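Local coordinates for beta-N-acetylglucosaminidase-like protein Glycoside hydrolase family 20 (Flavobacterium johnsoniae, PDB 6YHH), which probably removes terminal N-acetylglucosamine units from chitin fragments as a beta-N-acetylhexosaminidase (chitobiase) of glycoside hydrolase family 20, at residues Val400-Ile414 with Glu439-Trp451. Residues are numbered along the deposited sequence; the frame is centred on the assembly and turned at random.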
# COMPACT_ATOMS: atom_id res chain seq x y z
N VAL A 400 2.19 -3.84 -40.85
CA VAL A 400 3.28 -4.84 -41.08
C VAL A 400 3.41 -5.12 -42.58
O VAL A 400 4.54 -5.31 -43.01
CB VAL A 400 3.14 -6.14 -40.29
CG1 VAL A 400 3.28 -5.81 -38.78
CG2 VAL A 400 1.91 -6.95 -40.60
N LYS A 401 2.28 -5.10 -43.30
CA LYS A 401 2.37 -5.25 -44.80
C LYS A 401 3.16 -4.11 -45.44
O LYS A 401 3.84 -4.30 -46.50
CB LYS A 401 1.03 -5.48 -45.47
CG LYS A 401 0.47 -6.82 -45.07
CD LYS A 401 -0.86 -7.10 -45.74
CE LYS A 401 -1.20 -8.58 -45.54
NZ LYS A 401 -2.34 -8.94 -46.43
N LYS A 402 3.07 -2.92 -44.88
CA LYS A 402 3.82 -1.79 -45.40
C LYS A 402 5.25 -1.68 -44.95
O LYS A 402 5.97 -0.75 -45.32
CB LYS A 402 3.10 -0.47 -45.11
CG LYS A 402 1.82 -0.26 -45.87
CD LYS A 402 1.19 1.07 -45.43
CE LYS A 402 -0.31 1.18 -45.51
NZ LYS A 402 -0.81 1.19 -46.87
N GLY A 403 5.67 -2.53 -44.03
CA GLY A 403 7.03 -2.57 -43.62
C GLY A 403 7.43 -2.11 -42.23
O GLY A 403 8.63 -1.99 -41.94
N TYR A 404 6.42 -1.89 -41.37
CA TYR A 404 6.60 -1.30 -40.04
C TYR A 404 6.43 -2.32 -38.93
O TYR A 404 5.51 -3.14 -38.94
CB TYR A 404 5.59 -0.18 -39.80
CG TYR A 404 5.64 0.95 -40.77
CD1 TYR A 404 4.95 0.89 -41.97
CD2 TYR A 404 6.39 2.11 -40.50
CE1 TYR A 404 5.01 1.92 -42.89
CE2 TYR A 404 6.42 3.17 -41.40
CZ TYR A 404 5.75 3.04 -42.59
OH TYR A 404 5.83 4.11 -43.48
N LYS A 405 7.36 -2.31 -37.99
CA LYS A 405 7.21 -3.13 -36.79
C LYS A 405 6.06 -2.60 -35.96
O LYS A 405 5.88 -1.39 -35.96
CB LYS A 405 8.44 -3.08 -35.96
CG LYS A 405 9.65 -3.65 -36.67
CD LYS A 405 10.89 -3.76 -35.84
CE LYS A 405 11.49 -2.42 -35.43
NZ LYS A 405 11.81 -1.64 -36.68
N THR A 406 5.30 -3.51 -35.37
CA THR A 406 4.03 -3.12 -34.73
C THR A 406 3.85 -3.79 -33.37
O THR A 406 4.26 -4.89 -33.19
CB THR A 406 2.86 -3.44 -35.67
OG1 THR A 406 3.03 -2.69 -36.91
CG2 THR A 406 1.58 -2.99 -35.17
N VAL A 407 3.13 -3.11 -32.49
CA VAL A 407 2.70 -3.65 -31.20
C VAL A 407 1.21 -3.48 -31.13
O VAL A 407 0.69 -2.41 -31.47
CB VAL A 407 3.36 -2.82 -30.02
CG1 VAL A 407 2.81 -3.26 -28.66
CG2 VAL A 407 4.87 -3.00 -30.01
N LEU A 408 0.50 -4.54 -30.70
CA LEU A 408 -0.94 -4.54 -30.61
C LEU A 408 -1.37 -4.16 -29.18
O LEU A 408 -1.04 -4.82 -28.19
CB LEU A 408 -1.52 -5.87 -30.97
CG LEU A 408 -3.03 -5.85 -31.05
CD1 LEU A 408 -3.58 -4.91 -32.11
CD2 LEU A 408 -3.73 -7.21 -31.16
N SER A 409 -2.12 -3.07 -29.07
CA SER A 409 -2.92 -2.77 -27.85
C SER A 409 -4.44 -2.84 -28.03
O SER A 409 -5.14 -3.06 -27.02
CB SER A 409 -2.52 -1.44 -27.15
OG SER A 409 -1.25 -1.64 -26.56
N ASN A 410 -4.95 -2.68 -29.24
CA ASN A 410 -6.37 -2.89 -29.48
C ASN A 410 -6.79 -4.27 -28.94
O ASN A 410 -6.06 -5.26 -29.19
CB ASN A 410 -6.68 -2.90 -30.99
CG ASN A 410 -8.18 -2.97 -31.24
OD1 ASN A 410 -8.73 -4.05 -31.58
ND2 ASN A 410 -8.87 -1.89 -30.85
N GLY A 411 -7.89 -4.30 -28.19
CA GLY A 411 -8.40 -5.53 -27.56
C GLY A 411 -7.77 -5.88 -26.22
O GLY A 411 -8.13 -6.88 -25.59
N PHE A 412 -6.81 -5.03 -25.76
CA PHE A 412 -6.19 -5.15 -24.44
C PHE A 412 -6.41 -3.81 -23.63
O PHE A 412 -5.59 -3.46 -22.74
CB PHE A 412 -4.68 -5.38 -24.56
CG PHE A 412 -4.27 -6.67 -25.26
CD1 PHE A 412 -4.83 -7.90 -24.96
CD2 PHE A 412 -3.22 -6.66 -26.17
CE1 PHE A 412 -4.32 -9.07 -25.51
CE2 PHE A 412 -2.78 -7.82 -26.76
CZ PHE A 412 -3.32 -9.05 -26.44
N TYR A 413 -7.57 -3.22 -23.85
CA TYR A 413 -7.96 -1.97 -23.16
C TYR A 413 -8.64 -2.33 -21.83
O TYR A 413 -9.85 -2.20 -21.68
CB TYR A 413 -8.82 -1.09 -24.06
CG TYR A 413 -7.95 -0.18 -24.91
CD1 TYR A 413 -6.98 -0.71 -25.75
CD2 TYR A 413 -8.06 1.20 -24.84
CE1 TYR A 413 -6.14 0.12 -26.48
CE2 TYR A 413 -7.27 2.04 -25.64
CZ TYR A 413 -6.26 1.48 -26.36
OH TYR A 413 -5.39 2.32 -27.02
N ILE A 414 -7.81 -2.72 -20.86
CA ILE A 414 -8.29 -3.24 -19.54
C ILE A 414 -9.05 -2.15 -18.75
O ILE A 414 -9.87 -2.46 -17.90
CB ILE A 414 -7.09 -3.77 -18.71
CG1 ILE A 414 -5.90 -2.85 -18.71
CG2 ILE A 414 -6.59 -5.07 -19.24
CD1 ILE A 414 -4.84 -3.19 -17.68
N GLU A 439 6.58 -10.49 -42.57
CA GLU A 439 5.49 -9.69 -41.98
C GLU A 439 5.16 -10.16 -40.59
O GLU A 439 5.07 -9.33 -39.69
CB GLU A 439 4.23 -9.73 -42.85
CG GLU A 439 4.43 -8.88 -44.11
CD GLU A 439 3.53 -9.27 -45.33
OE1 GLU A 439 2.69 -10.16 -45.22
OE2 GLU A 439 3.69 -8.62 -46.38
N LYS A 440 5.01 -11.48 -40.37
CA LYS A 440 4.86 -11.99 -39.00
C LYS A 440 5.91 -11.54 -38.06
O LYS A 440 5.62 -11.22 -36.90
CB LYS A 440 4.81 -13.51 -38.93
CG LYS A 440 3.53 -14.00 -39.57
CD LYS A 440 3.45 -15.52 -39.51
CE LYS A 440 2.31 -16.06 -40.34
NZ LYS A 440 2.12 -17.50 -40.05
N ALA A 441 7.17 -11.47 -38.51
CA ALA A 441 8.24 -11.15 -37.60
C ALA A 441 8.21 -9.68 -37.20
O ALA A 441 8.86 -9.32 -36.25
CB ALA A 441 9.58 -11.43 -38.25
N ARG A 442 7.46 -8.87 -37.93
CA ARG A 442 7.26 -7.46 -37.57
C ARG A 442 6.27 -7.29 -36.42
O ARG A 442 6.16 -6.19 -35.93
CB ARG A 442 6.75 -6.67 -38.78
CG ARG A 442 7.86 -6.40 -39.81
CD ARG A 442 7.35 -5.66 -41.05
NE ARG A 442 8.38 -5.85 -42.08
CZ ARG A 442 8.16 -6.27 -43.33
NH1 ARG A 442 6.96 -6.49 -43.86
NH2 ARG A 442 9.25 -6.49 -44.07
N ILE A 443 5.48 -8.32 -36.08
CA ILE A 443 4.59 -8.22 -34.94
C ILE A 443 5.41 -8.43 -33.67
O ILE A 443 5.79 -9.57 -33.28
CB ILE A 443 3.45 -9.22 -35.04
CG1 ILE A 443 2.64 -8.99 -36.32
CG2 ILE A 443 2.50 -9.08 -33.86
CD1 ILE A 443 1.67 -10.11 -36.70
N LEU A 444 5.79 -7.35 -33.06
CA LEU A 444 6.70 -7.45 -31.91
C LEU A 444 5.99 -8.07 -30.69
O LEU A 444 6.64 -8.72 -29.86
CB LEU A 444 7.25 -6.07 -31.48
CG LEU A 444 8.03 -5.35 -32.54
CD1 LEU A 444 8.53 -3.98 -32.11
CD2 LEU A 444 9.23 -6.19 -32.95
N GLY A 445 4.69 -7.83 -30.55
CA GLY A 445 3.97 -8.34 -29.40
C GLY A 445 2.77 -7.47 -29.08
O GLY A 445 2.13 -6.91 -29.98
N GLY A 446 2.44 -7.39 -27.79
CA GLY A 446 1.23 -6.65 -27.39
C GLY A 446 1.43 -5.98 -26.06
O GLY A 446 2.41 -6.25 -25.35
N GLU A 447 0.45 -5.13 -25.74
CA GLU A 447 0.48 -4.42 -24.51
C GLU A 447 -0.91 -4.09 -23.96
O GLU A 447 -1.72 -3.51 -24.67
CB GLU A 447 1.28 -3.19 -24.80
CG GLU A 447 1.48 -2.26 -23.72
CD GLU A 447 2.41 -1.11 -24.21
OE1 GLU A 447 1.89 0.02 -24.32
OE2 GLU A 447 3.63 -1.32 -24.47
N ALA A 448 -1.09 -4.43 -22.70
CA ALA A 448 -2.31 -4.02 -21.94
C ALA A 448 -2.16 -2.54 -21.64
O ALA A 448 -1.04 -2.10 -21.24
CB ALA A 448 -2.44 -4.81 -20.66
N THR A 449 -3.23 -1.77 -21.82
CA THR A 449 -3.16 -0.33 -21.58
C THR A 449 -4.06 0.08 -20.43
O THR A 449 -5.27 0.08 -20.55
CB THR A 449 -3.56 0.53 -22.79
OG1 THR A 449 -4.92 0.20 -23.21
CG2 THR A 449 -2.61 0.32 -23.94
N MET A 450 -3.47 0.45 -19.31
CA MET A 450 -4.23 0.96 -18.16
C MET A 450 -4.31 2.47 -18.13
O MET A 450 -3.50 3.17 -17.47
CB MET A 450 -3.71 0.48 -16.82
CG MET A 450 -4.69 0.82 -15.68
SD MET A 450 -6.33 0.09 -15.92
CE MET A 450 -7.28 1.22 -14.89
N TRP A 451 -5.25 2.98 -18.91
CA TRP A 451 -5.69 4.37 -18.87
C TRP A 451 -6.35 4.66 -17.50
O TRP A 451 -7.06 3.81 -16.97
CB TRP A 451 -6.60 4.69 -19.99
CG TRP A 451 -6.04 4.37 -21.34
CD1 TRP A 451 -6.30 3.27 -22.09
CD2 TRP A 451 -4.96 5.04 -21.99
NE1 TRP A 451 -5.50 3.25 -23.23
CE2 TRP A 451 -4.64 4.30 -23.15
CE3 TRP A 451 -4.22 6.15 -21.69
CZ2 TRP A 451 -3.70 4.75 -24.08
CZ3 TRP A 451 -3.29 6.60 -22.59
CH2 TRP A 451 -3.02 5.92 -23.76
O HOH W 1 5.74 -6.80 -46.67
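Strands 406-408 and 443-450 run parallel, their axes at 35°, with Thr-406 N donating to Arg-442 O, Leu-444 N to Thr-406 O, Leu-408 N to Gly-445 O and Glu-447 N to Leu-408 O. Beyond a type II turn from Ser-409 to Phe-412, one more backbone bond, Thr-449 N to Phe-412 O (3.0 Å), ties the segments. At the N-terminal end, the extended chain of Arg-442 slides past Val-400, its CB 3.6 Å from Val-400 CG1. Arg-442 NH1 donates to Val-400 O (2.8 Å), a carbonyl also gripped by Gly-403 N in the Schellman motif that ends helix 394-401. Gly-403 CA lies over one face of the guanidinium, and a water at its edge bridges Arg-442 NH1 to Glu-439 OE2 and Lys-401 O. A leucine in place of Arg-442 would probably leave Val-400 O with Gly-403 N alone of these two donors and deprive the bridging water of the N-H it accepts.

Toward the C-terminal end, Ser-409 OG sits beside its own backbone N (chi1 -71°), from where it donates to Glu-447 O at 2.7 Å; His-381 also bonds this hydroxyl. Glu-447 turns its carboxylate to His-179 and Trp-146. Thr-449 OG1 stands over the centre of one face of the Tyr-413 ring, 3.3 Å above its plane, while Trp-451 meets that ring obliquely, NE1 3.2 Å from Tyr-413 CE2. The side chains of Ile-414 and Met-450 cross at about a right angle, Ile-414 CD1 3.9 Å from Met-450 CB.

These neighbouring strands belong to the catalytic TIM barrel, and 443-450 continues the sheet to strand 146-152. The chemistry changes along the pair: a water-linked polar cluster joins the helix ends, whereas at the far end Tyr-413, with His-181 edge-to-face, probably steadies Trp-451 beside a bound Tris, likely from crystallisation, near the predicted proton donor Glu-317.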